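Local coordinates for protein aminotransferase (Neisseria meningitidis Z2491, PDB 3JTX) that carries a covalently bound pyridoxal phosphate as a Schiff base and probably transfers amino groups between amino acids and keto acids, at residues 103-106 / 107-111. Sequence-based numbering, arbitrary orientation.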
loop_
_atom_site.group_PDB
_atom_site.type_symbol
_atom_site.label_atom_id
_atom_site.label_comp_id
_atom_site.label_asym_id
_atom_site.label_seq_id
_atom_site.Cartn_x
_atom_site.Cartn_y
_atom_site.Cartn_z
ATOM N N ALA A 103 2.176 -5.377 4.237
ATOM C CA ALA A 103 3.320 -6.259 4.069
ATOM C C ALA A 103 2.916 -7.721 4.220
ATOM O O ALA A 103 3.241 -8.541 3.382
ATOM C CB ALA A 103 4.408 -5.900 5.102
ATOM N N LEU A 104 2.174 -8.028 5.280
ATOM C CA LEU A 104 1.722 -9.392 5.526
ATOM C C LEU A 104 0.767 -9.827 4.411
ATOM O O LEU A 104 0.873 -10.945 3.889
ATOM C CB LEU A 104 1.000 -9.477 6.878
ATOM C CG LEU A 104 1.837 -9.367 8.146
ATOM C CD1 LEU A 104 0.978 -8.896 9.337
ATOM C CD2 LEU A 104 2.551 -10.697 8.465
ATOM N N PHE A 105 -0.163 -8.941 4.050
ATOM C CA PHE A 105 -1.140 -9.250 3.006
ATOM C C PHE A 105 -0.471 -9.531 1.666
ATOM O O PHE A 105 -0.711 -10.570 1.034
ATOM C CB PHE A 105 -2.162 -8.113 2.848
ATOM C CG PHE A 105 -3.218 -8.414 1.806
ATOM C CD1 PHE A 105 -4.371 -9.092 2.153
ATOM C CD2 PHE A 105 -3.031 -8.053 0.478
ATOM C CE1 PHE A 105 -5.350 -9.409 1.188
ATOM C CE2 PHE A 105 -4.009 -8.353 -0.501
ATOM C CZ PHE A 105 -5.159 -9.047 -0.135
ATOM N N SER A 106 0.375 -8.602 1.218
ATOM C CA SER A 106 1.026 -8.761 -0.075
ATOM C C SER A 106 1.986 -9.954 -0.103
ATOM O O SER A 106 2.035 -10.681 -1.101
ATOM C CB SER A 106 1.741 -7.476 -0.504
ATOM O OG SER A 106 2.690 -7.062 0.448
ATOM N N PHE A 107 2.725 -10.193 0.978
ATOM C CA PHE A 107 3.617 -11.336 0.985
ATOM C C PHE A 107 2.847 -12.646 0.788
ATOM O O PHE A 107 3.223 -13.490 -0.022
ATOM C CB PHE A 107 4.511 -11.404 2.232
ATOM C CG PHE A 107 5.559 -12.464 2.112
ATOM C CD1 PHE A 107 6.617 -12.301 1.222
ATOM C CD2 PHE A 107 5.449 -13.660 2.805
ATOM C CE1 PHE A 107 7.558 -13.298 1.029
ATOM C CE2 PHE A 107 6.402 -14.671 2.623
ATOM C CZ PHE A 107 7.444 -14.494 1.746
ATOM N N VAL A 108 1.738 -12.785 1.495
ATOM C CA VAL A 108 0.872 -13.956 1.349
ATOM C C VAL A 108 0.389 -14.121 -0.100
ATOM O O VAL A 108 0.443 -15.237 -0.662
ATOM C CB VAL A 108 -0.310 -13.890 2.335
ATOM C CG1 VAL A 108 -1.373 -14.963 2.013
ATOM C CG2 VAL A 108 0.217 -14.040 3.753
ATOM N N GLN A 109 -0.030 -13.024 -0.736
ATOM C CA GLN A 109 -0.492 -13.135 -2.132
ATOM C C GLN A 109 0.597 -13.746 -3.032
ATOM O O GLN A 109 0.283 -14.596 -3.877
ATOM C CB GLN A 109 -0.950 -11.792 -2.726
ATOM C CG GLN A 109 -2.014 -11.047 -1.948
ATOM C CD GLN A 109 -3.131 -11.933 -1.427
ATOM O OE1 GLN A 109 -3.939 -12.461 -2.203
ATOM N NE2 GLN A 109 -3.188 -12.106 -0.100
ATOM N N THR A 110 1.853 -13.344 -2.839
ATOM C CA THR A 110 2.966 -13.869 -3.639
ATOM C C THR A 110 3.273 -15.351 -3.362
ATOM O O THR A 110 3.783 -16.068 -4.232
ATOM C CB THR A 110 4.275 -13.084 -3.409
ATOM O OG1 THR A 110 4.852 -13.453 -2.146
ATOM C CG2 THR A 110 4.043 -11.564 -3.443
ATOM N N VAL A 111 2.982 -15.815 -2.156
ATOM C CA VAL A 111 3.236 -17.203 -1.797
ATOM C C VAL A 111 2.159 -18.153 -2.345
ATOM O O VAL A 111 2.453 -19.305 -2.672
ATOM C CB VAL A 111 3.397 -17.330 -0.266
ATOM C CG1 VAL A 111 3.431 -18.790 0.156
ATOM C CG2 VAL A 111 4.676 -16.574 0.171
#
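The side-chain amide of Q109 stacks on the ring of F105, one helical turn earlier. The two planes lie 11° apart. NE2 of Q109 sits over the ring centre, 3.6 Å above its plane. The same NE2 donates to the backbone O of F105 at 3.1 Å, and this oxygen lies almost in the amide plane. The bend of the Q109 chain at chi2 (-43°) folds the amide back over the F105 ring. F105 O also takes the helical bond from Q109 N at 3.1 Å, so one carbonyl is gripped twice by one residue. NE2 has a second acceptor, A136 O on helix 131-139, and the two bonds together fix the rotation of the amide.

The turn belongs to helix 100-111, which packs on the seven-stranded mixed sheet of the large domain of a PLP-dependent aminotransferase. F107 N to A103 O, V108 N to L104 O and T110 N to S106 O continue the helical bonding. In the last turn, T110 OG1 donates to F107 O at 2.7 Å, on a lone pair in the carbonyl plane. S106 OG is hydrogen-bonded to E102 O, one turn earlier.

L104 and F107 reach strands 169-175 and 237-242. F107 also meets F267 of helix 261-274 edge-to-face. On another side of the helix, the F105 ring meets Y270 of the second subunit edge-to-face, so this ring lies at the dimer interface.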